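Local atomic coordinates of chitin oligosaccahride binding protein NagB1 (Paenibacillus sp. FPU-7, PDB entry 7EHP), a protein that binds the chitin oligosaccharides N,N'-diacetylchitobiose and N,N',N''-triacetylchitotriose, probably as the extracellular solute-binding component of a sugar uptake system. Residues Met20-Ala25 and Val37-Val42; Ile262-Phe267 and Gly276-Gly281; Met367-Leu372 and Glu380-Lys385. All coordinates share one frame; numbering follows the deposited sequence.

Interaction 1: Met20-Ala25 and Val37-Val42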
loop_
_atom_site.group_PDB
_atom_site.type_symbol
_atom_site.label_atom_id
_atom_site.label_comp_id
_atom_site.label_asym_id
_atom_site.label_seq_id
_atom_site.Cartn_x
_atom_site.Cartn_y
_atom_site.Cartn_z
ATOM N N MET A 20 -1.284 -16.677 -10.481
ATOM C CA MET A 20 -2.459 -17.027 -9.683
ATOM C C MET A 20 -3.722 -16.446 -10.306
ATOM O O MET A 20 -4.751 -17.125 -10.388
ATOM C CB MET A 20 -2.301 -16.560 -8.232
ATOM C CG MET A 20 -3.305 -17.175 -7.254
ATOM S SD MET A 20 -3.107 -16.735 -5.494
ATOM C CE MET A 20 -4.219 -15.327 -5.367
ATOM N N LEU A 21 -3.654 -15.196 -10.781
ATOM C CA LEU A 21 -4.799 -14.619 -11.485
ATOM C C LEU A 21 -5.168 -15.446 -12.712
ATOM O O LEU A 21 -6.351 -15.648 -13.000
ATOM C CB LEU A 21 -4.495 -13.172 -11.891
ATOM C CG LEU A 21 -4.708 -12.148 -10.774
ATOM C CD1 LEU A 21 -4.042 -10.807 -11.097
ATOM C CD2 LEU A 21 -6.193 -11.951 -10.474
ATOM N N GLU A 22 -4.166 -15.931 -13.453
ATOM C CA GLU A 22 -4.442 -16.756 -14.627
ATOM C C GLU A 22 -5.073 -18.091 -14.240
ATOM O O GLU A 22 -5.924 -18.616 -14.975
ATOM C CB GLU A 22 -3.156 -16.988 -15.423
ATOM C CG GLU A 22 -2.609 -15.713 -16.068
ATOM C CD GLU A 22 -1.180 -15.844 -16.543
ATOM O OE1 GLU A 22 -0.624 -16.969 -16.466
ATOM O OE2 GLU A 22 -0.610 -14.820 -17.005
ATOM N N ASP A 23 -4.638 -18.680 -13.118
ATOM C CA ASP A 23 -5.292 -19.895 -12.630
ATOM C C ASP A 23 -6.744 -19.615 -12.283
ATOM O O ASP A 23 -7.649 -20.374 -12.661
ATOM C CB ASP A 23 -4.557 -20.461 -11.411
ATOM C CG ASP A 23 -3.206 -21.052 -11.763
ATOM O OD1 ASP A 23 -2.873 -21.085 -12.962
ATOM O OD2 ASP A 23 -2.473 -21.484 -10.842
ATOM N N ILE A 24 -6.987 -18.513 -11.560
ATOM C CA ILE A 24 -8.357 -18.129 -11.226
ATOM C C ILE A 24 -9.178 -17.933 -12.503
ATOM O O ILE A 24 -10.339 -18.357 -12.584
ATOM C CB ILE A 24 -8.356 -16.874 -10.319
ATOM C CG1 ILE A 24 -7.790 -17.212 -8.930
ATOM C CG2 ILE A 24 -9.774 -16.312 -10.184
ATOM C CD1 ILE A 24 -7.523 -15.994 -8.009
ATOM N N ALA A 25 -8.570 -17.354 -13.543
ATOM C CA ALA A 25 -9.307 -17.074 -14.771
ATOM C C ALA A 25 -9.742 -18.365 -15.488
ATOM O O ALA A 25 -10.931 -18.516 -15.788
ATOM C CB ALA A 25 -8.466 -16.160 -15.673
ATOM N N VAL A 37 -12.371 -15.008 -20.120
ATOM C CA VAL A 37 -11.869 -13.979 -19.206
ATOM C C VAL A 37 -10.661 -13.317 -19.846
ATOM O O VAL A 37 -9.762 -13.995 -20.355
ATOM C CB VAL A 37 -11.512 -14.556 -17.826
ATOM C CG1 VAL A 37 -10.811 -13.483 -16.958
ATOM C CG2 VAL A 37 -12.780 -15.088 -17.135
ATOM N N GLU A 38 -10.637 -11.996 -19.818
ATOM C CA GLU A 38 -9.661 -11.210 -20.563
ATOM C C GLU A 38 -8.928 -10.368 -19.506
ATOM O O GLU A 38 -9.415 -9.329 -19.057
ATOM C CB GLU A 38 -10.455 -10.430 -21.669
ATOM C CG GLU A 38 -9.918 -9.213 -22.427
ATOM C CD GLU A 38 -8.797 -9.508 -23.427
ATOM O OE1 GLU A 38 -8.003 -8.575 -23.688
ATOM O OE2 GLU A 38 -8.700 -10.647 -23.942
ATOM N N LEU A 39 -7.790 -10.880 -19.049
ATOM C CA LEU A 39 -6.962 -10.167 -18.086
ATOM C C LEU A 39 -6.305 -8.972 -18.758
ATOM O O LEU A 39 -5.821 -9.075 -19.888
ATOM C CB LEU A 39 -5.886 -11.095 -17.529
ATOM C CG LEU A 39 -6.279 -12.172 -16.525
ATOM C CD1 LEU A 39 -5.072 -13.035 -16.251
ATOM C CD2 LEU A 39 -6.772 -11.542 -15.229
ATOM N N GLU A 40 -6.291 -7.832 -18.062
ATOM C CA GLU A 40 -5.611 -6.633 -18.537
ATOM C C GLU A 40 -4.821 -6.062 -17.369
ATOM O O GLU A 40 -5.406 -5.634 -16.370
ATOM C CB GLU A 40 -6.591 -5.591 -19.100
ATOM C CG GLU A 40 -5.884 -4.273 -19.509
ATOM C CD GLU A 40 -6.830 -3.146 -19.875
ATOM O OE1 GLU A 40 -6.507 -2.403 -20.822
ATOM O OE2 GLU A 40 -7.896 -2.986 -19.222
ATOM N N GLY A 41 -3.493 -6.070 -17.486
ATOM C CA GLY A 41 -2.639 -5.514 -16.455
ATOM C C GLY A 41 -2.272 -4.076 -16.765
ATOM O O GLY A 41 -1.825 -3.761 -17.870
ATOM N N VAL A 42 -2.481 -3.205 -15.791
ATOM C CA VAL A 42 -2.151 -1.794 -15.909
ATOM C C VAL A 42 -1.337 -1.421 -14.681
ATOM O O VAL A 42 -1.709 -1.781 -13.556
ATOM C CB VAL A 42 -3.421 -0.925 -16.030
ATOM C CG1 VAL A 42 -3.080 0.562 -16.022
ATOM C CG2 VAL A 42 -4.206 -1.294 -17.298
#
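The carboxylate of E22 is the one flat group among the side chains that touch here, yet the strand meets E22 at CG, not at the carboxylate. L39 CD1 comes against E22 CG at 3.6 Å, and the two side chains cross at about a right angle. The carboxylate lies beyond this crossing and forms a salt bridge with R15, a residue of the same helix. The aliphatic part of E22 therefore covers L39 while its charge is paired elsewhere.

L39 also packs against the residue before E22. L39 CD2 lies 4.4 Å from L21 CB, and L39 CD1 lies 4.3 Å from the backbone carbon L21 C. The leucine also touches L5 and H7 of strand 3-7, so it lies between the helix and strand 3-7.

At the start of the strand, V37 faces A25. V37 CG1 stands anti to the backbone N (chi1 172°) and reaches A25 CB at 3.8 Å. The small alanine lets the backbones come close, with A25 CA and V37 CA 6.0 Å apart. The backbone N of V37 is hydrogen-bonded to the side chain of E29, later in the same helix.

The helical segment 20-25 and strand 37-41 run nearly antiparallel, at 163°, with their axes 9.5 Å apart at closest approach. M20 and I24 turn to helices 294-307 and 310-320, so the helix is packed between those helices and the sheet. Strand 37-41 pairs in parallel with strand 3-7. Strand 3-7, helix 15-31 and strand 37-41 thus make a beta-alpha-beta crossover, a building unit of the alpha/beta lobes of the periplasmic-binding-protein fold.

Interaction 2: Ile262-Phe267 and Gly276-Gly281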
loop_
_atom_site.group_PDB
_atom_site.type_symbol
_atom_site.label_atom_id
_atom_site.label_comp_id
_atom_site.label_asym_id
_atom_site.label_seq_id
_atom_site.Cartn_x
_atom_site.Cartn_y
_atom_site.Cartn_z
ATOM N N ILE A 262 16.944 -11.116 5.780
ATOM C CA ILE A 262 16.032 -9.984 5.606
ATOM C C ILE A 262 15.044 -9.970 6.763
ATOM O O ILE A 262 14.403 -10.989 7.054
ATOM C CB ILE A 262 15.290 -10.058 4.261
ATOM C CG1 ILE A 262 16.186 -9.591 3.122
ATOM C CG2 ILE A 262 14.058 -9.147 4.300
ATOM C CD1 ILE A 262 15.605 -9.826 1.739
ATOM N N GLY A 263 14.908 -8.817 7.418
ATOM C CA GLY A 263 13.947 -8.654 8.495
ATOM C C GLY A 263 13.044 -7.443 8.331
ATOM O O GLY A 263 13.051 -6.782 7.292
ATOM N N PHE A 264 12.280 -7.121 9.365
ATOM C CA PHE A 264 11.281 -6.063 9.272
ATOM C C PHE A 264 11.025 -5.549 10.677
ATOM O O PHE A 264 10.878 -6.352 11.603
ATOM C CB PHE A 264 9.985 -6.597 8.640
ATOM C CG PHE A 264 8.865 -5.587 8.550
ATOM C CD1 PHE A 264 8.037 -5.338 9.632
ATOM C CD2 PHE A 264 8.617 -4.919 7.360
ATOM C CE1 PHE A 264 7.009 -4.412 9.541
ATOM C CE2 PHE A 264 7.605 -3.986 7.260
ATOM C CZ PHE A 264 6.785 -3.737 8.347
ATOM N N PHE A 265 10.964 -4.226 10.846
ATOM C CA PHE A 265 10.538 -3.665 12.121
ATOM C C PHE A 265 9.666 -2.436 11.893
ATOM O O PHE A 265 9.769 -1.754 10.872
ATOM C CB PHE A 265 11.734 -3.327 13.039
ATOM C CG PHE A 265 12.756 -2.405 12.424
ATOM C CD1 PHE A 265 12.597 -1.032 12.476
ATOM C CD2 PHE A 265 13.889 -2.916 11.820
ATOM C CE1 PHE A 265 13.542 -0.180 11.911
ATOM C CE2 PHE A 265 14.837 -2.074 11.253
ATOM C CZ PHE A 265 14.663 -0.704 11.303
ATOM N N SER A 266 8.799 -2.163 12.864
ATOM C CA SER A 266 8.014 -0.937 12.839
ATOM C C SER A 266 8.935 0.275 12.954
ATOM O O SER A 266 10.005 0.216 13.570
ATOM C CB SER A 266 6.990 -0.947 13.972
ATOM O OG SER A 266 6.273 0.272 14.021
ATOM N N PHE A 267 8.523 1.376 12.330
ATOM C CA PHE A 267 9.358 2.571 12.281
ATOM C C PHE A 267 9.643 3.071 13.693
ATOM O O PHE A 267 8.742 3.083 14.533
ATOM C CB PHE A 267 8.669 3.673 11.474
ATOM C CG PHE A 267 9.563 4.806 11.138
ATOM C CD1 PHE A 267 10.413 4.734 10.044
ATOM C CD2 PHE A 267 9.599 5.935 11.953
ATOM C CE1 PHE A 267 11.269 5.796 9.742
ATOM C CE2 PHE A 267 10.445 6.993 11.674
ATOM C CZ PHE A 267 11.292 6.926 10.573
ATOM N N GLY A 276 4.062 4.078 18.763
ATOM C CA GLY A 276 3.465 2.796 19.031
ATOM C C GLY A 276 2.493 2.311 17.985
ATOM O O GLY A 276 1.923 1.226 18.156
ATOM N N MET A 277 2.274 3.069 16.914
ATOM C CA MET A 277 1.342 2.660 15.875
ATOM C C MET A 277 2.090 2.261 14.611
ATOM O O MET A 277 3.257 2.605 14.410
ATOM C CB MET A 277 0.338 3.769 15.557
ATOM C CG MET A 277 -0.104 4.567 16.758
ATOM S SD MET A 277 -1.301 5.805 16.265
ATOM C CE MET A 277 -2.657 4.775 15.764
ATOM N N ILE A 278 1.400 1.522 13.755
ATOM C CA ILE A 278 1.964 1.092 12.485
ATOM C C ILE A 278 0.930 1.348 11.404
ATOM O O ILE A 278 -0.278 1.252 11.637
ATOM C CB ILE A 278 2.410 -0.397 12.514
ATOM C CG1 ILE A 278 3.266 -0.732 11.286
ATOM C CG2 ILE A 278 1.205 -1.338 12.636
ATOM C CD1 ILE A 278 4.031 -2.073 11.401
ATOM N N ASN A 279 1.418 1.715 10.224
ATOM C CA ASN A 279 0.575 1.895 9.048
ATOM C C ASN A 279 0.141 0.524 8.517
ATOM O O ASN A 279 0.980 -0.318 8.176
ATOM C CB ASN A 279 1.356 2.693 7.997
ATOM C CG ASN A 279 0.553 2.997 6.740
ATOM O OD1 ASN A 279 1.127 3.229 5.670
ATOM N ND2 ASN A 279 -0.764 3.018 6.861
ATOM N N GLY A 280 -1.162 0.293 8.457
ATOM C CA GLY A 280 -1.656 -0.985 7.981
ATOM C C GLY A 280 -3.160 -0.978 7.860
ATOM O O GLY A 280 -3.845 -0.135 8.449
ATOM N N GLY A 281 -3.670 -1.930 7.081
ATOM C CA GLY A 281 -5.106 -2.064 6.947
ATOM C C GLY A 281 -5.470 -3.000 5.811
ATOM O O GLY A 281 -4.626 -3.720 5.275
#
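Strands 262-265 and 277-288 both pair antiparallel with the long strand 109-125, and this contact is the buried corner where the chain leaves the first and enters the second. F264 and S266 on one side meet I278 and the backbone of M277 on the other. The tip of I278 does most of the touching. I278 CD1 lies 4.2 Å from F264 CE1 and approaches the ring at its edge, near the ring plane. The same methyl, I278 CD1, lies 4.1 Å from S266 CB. CG1 is anti to the backbone N (chi1 -168°) and the chain is extended beyond it, which carries I278 CD1 toward F264 and S266.

Helix 336-344 closes this corner. V337, M341 and A344 pack on F264, and A344 also touches I278. F123 of strand 109-125 meets the F264 ring edge-to-face.

The nearest polar pair is S266 OG and M277 O, at 3.8 Å, too far apart for a hydrogen bond. M277 O is instead bonded to R178 NH2, and the same nitrogen also bonds to F267 O. One guanidinium nitrogen thus ties carbonyls of both segments together. The direct contact is small and mainly apolar, made by carbon atoms at van der Waals distance. The polar link between the segments comes from an arginine of helix 165-180, whose positive charge would be partly offset by the two carbonyl dipoles.

Interaction 3: Met367-Leu372 and Glu380-Lys385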
loop_
_atom_site.group_PDB
_atom_site.type_symbol
_atom_site.label_atom_id
_atom_site.label_comp_id
_atom_site.label_asym_id
_atom_site.label_seq_id
_atom_site.Cartn_x
_atom_site.Cartn_y
_atom_site.Cartn_z
ATOM N N MET A 367 3.361 15.611 -5.883
ATOM C CA MET A 367 4.139 16.589 -6.632
ATOM C C MET A 367 4.961 17.472 -5.703
ATOM O O MET A 367 6.112 17.788 -6.007
ATOM C CB MET A 367 3.215 17.428 -7.505
ATOM C CG MET A 367 2.226 16.588 -8.322
ATOM S SD MET A 367 1.174 17.548 -9.443
ATOM C CE MET A 367 -0.123 18.134 -8.339
ATOM N N CYS A 368 4.387 17.868 -4.565
ATOM C CA CYS A 368 5.117 18.685 -3.601
ATOM C C CYS A 368 6.325 17.949 -3.042
ATOM O O CYS A 368 7.389 18.547 -2.868
ATOM C CB CYS A 368 4.194 19.119 -2.469
ATOM S SG CYS A 368 3.161 20.509 -2.935
ATOM N N MET A 369 6.193 16.651 -2.760
ATOM C CA MET A 369 7.330 15.916 -2.211
ATOM C C MET A 369 8.441 15.715 -3.228
ATOM O O MET A 369 9.622 15.719 -2.852
ATOM C CB MET A 369 6.876 14.578 -1.643
ATOM C CG MET A 369 5.986 14.713 -0.414
ATOM S SD MET A 369 6.688 15.752 0.906
ATOM C CE MET A 369 7.989 14.690 1.520
ATOM N N GLN A 370 8.109 15.562 -4.505
ATOM C CA GLN A 370 9.178 15.489 -5.498
ATOM C C GLN A 370 9.929 16.811 -5.596
ATOM O O GLN A 370 11.155 16.823 -5.760
ATOM C CB GLN A 370 8.612 15.066 -6.845
ATOM C CG GLN A 370 8.293 13.582 -6.840
ATOM C CD GLN A 370 7.458 13.179 -8.011
ATOM O OE1 GLN A 370 6.752 14.002 -8.578
ATOM N NE2 GLN A 370 7.536 11.913 -8.394
ATOM N N GLU A 371 9.215 17.936 -5.475
ATOM C CA GLU A 371 9.889 19.231 -5.395
ATOM C C GLU A 371 10.745 19.334 -4.140
ATOM O O GLU A 371 11.873 19.845 -4.188
ATOM C CB GLU A 371 8.861 20.364 -5.431
ATOM C CG GLU A 371 8.074 20.442 -6.744
ATOM C CD GLU A 371 8.976 20.544 -7.956
ATOM O OE1 GLU A 371 9.555 21.634 -8.158
ATOM O OE2 GLU A 371 9.124 19.541 -8.697
ATOM N N LEU A 372 10.237 18.843 -3.000
ATOM C CA LEU A 372 11.046 18.885 -1.782
ATOM C C LEU A 372 12.280 18.003 -1.915
ATOM O O LEU A 372 13.377 18.392 -1.506
ATOM C CB LEU A 372 10.229 18.448 -0.569
ATOM C CG LEU A 372 10.999 18.443 0.765
ATOM C CD1 LEU A 372 11.262 19.846 1.285
ATOM C CD2 LEU A 372 10.268 17.600 1.823
ATOM N N GLU A 380 8.075 24.587 4.400
ATOM C CA GLU A 380 7.057 25.632 4.555
ATOM C C GLU A 380 6.199 25.760 3.307
ATOM O O GLU A 380 4.966 25.853 3.390
ATOM C CB GLU A 380 7.719 26.989 4.865
ATOM C CG GLU A 380 6.712 28.141 4.972
ATOM C CD GLU A 380 7.311 29.423 5.587
ATOM O OE1 GLU A 380 8.532 29.485 5.821
ATOM O OE2 GLU A 380 6.547 30.366 5.858
ATOM N N GLN A 381 6.844 25.824 2.138
ATOM C CA GLN A 381 6.104 25.906 0.884
ATOM C C GLN A 381 5.220 24.678 0.687
ATOM O O GLN A 381 4.076 24.794 0.238
ATOM C CB GLN A 381 7.074 26.058 -0.283
ATOM C CG GLN A 381 7.916 27.361 -0.234
ATOM C CD GLN A 381 8.964 27.415 -1.331
ATOM O OE1 GLN A 381 9.713 26.467 -1.529
ATOM N NE2 GLN A 381 9.019 28.530 -2.050
ATOM N N VAL A 382 5.734 23.494 1.018
ATOM C CA VAL A 382 4.945 22.275 0.855
ATOM C C VAL A 382 3.639 22.368 1.644
ATOM O O VAL A 382 2.543 22.224 1.085
ATOM C CB VAL A 382 5.772 21.045 1.265
ATOM C CG1 VAL A 382 4.853 19.820 1.413
ATOM C CG2 VAL A 382 6.854 20.781 0.224
ATOM N N LEU A 383 3.739 22.643 2.951
ATOM C CA LEU A 383 2.558 22.626 3.811
ATOM C C LEU A 383 1.590 23.757 3.470
ATOM O O LEU A 383 0.368 23.561 3.484
ATOM C CB LEU A 383 2.998 22.678 5.273
ATOM C CG LEU A 383 3.911 21.492 5.584
ATOM C CD1 LEU A 383 4.406 21.564 6.972
ATOM C CD2 LEU A 383 3.161 20.166 5.397
ATOM N N ASP A 384 2.113 24.942 3.146
ATOM C CA ASP A 384 1.263 26.028 2.656
ATOM C C ASP A 384 0.402 25.566 1.484
ATOM O O ASP A 384 -0.810 25.816 1.438
ATOM C CB ASP A 384 2.136 27.205 2.218
ATOM C CG ASP A 384 2.621 28.052 3.373
ATOM O OD1 ASP A 384 2.180 27.842 4.521
ATOM O OD2 ASP A 384 3.477 28.920 3.117
ATOM N N LYS A 385 1.030 24.903 0.508
ATOM C CA LYS A 385 0.305 24.437 -0.668
ATOM C C LYS A 385 -0.632 23.281 -0.322
ATOM O O LYS A 385 -1.779 23.234 -0.798
ATOM C CB LYS A 385 1.308 24.035 -1.746
ATOM C CG LYS A 385 0.692 23.417 -2.975
ATOM C CD LYS A 385 -0.145 24.425 -3.751
ATOM C CE LYS A 385 -0.498 23.867 -5.137
ATOM N NZ LYS A 385 -1.561 24.645 -5.828
#
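The two helical segments pack side by side and nearly antiparallel, at 172°, with axes 9.9 Å apart at closest approach and C368 CA only 5.7 Å from V382 CA. They belong to helices 359-373 and 379-396, which form a helical hairpin joined by a short turn. M377 of that turn packs on both C368 and V382.

V382 is the centre of the contact and uses both methyls. V382 CG1 stands anti to the backbone N (chi1 167°) and lies 4.0 Å from C368 CB. V382 CG2 sits 3.9 Å from C368 O, which also accepts the helical bond from L372 N. V382 CG2 also meets L372 CB at 4.2 Å. M369 adds a looser contact, with M369 SD 4.5 Å from V382 CG1. The M369 side chain also packs on F204 and Y207 of helix 198-213, so the hairpin packs on that helix.

K385 covers the margin with its aliphatic part alone. Its chain bends at chi2 (67°), carrying the ammonium group away from segment 367-372, while K385 CG rests 3.8 Å from C368 SG.

The three contacts follow one another along the chain and do not touch. Interactions 1 and 2 reach the same mixed sheet but lie on opposite sides of the chain's centre, with centres 31 Å apart and nearest atoms about 16 Å apart. Interaction 3 is helix packing; its nearest atoms are about 12 Å from interaction 2 and about 17 Å from interaction 1. All three stand back from the bound sugar. In interaction 1 the side chain of L21 is about 9 Å from a bound NAG. In interaction 2 the side chain of I278 is about 12 Å from a bound NAG. In interaction 3 the side chain of M369 is about 13 Å from one. At those distances none of these three side chains touches the sugar directly.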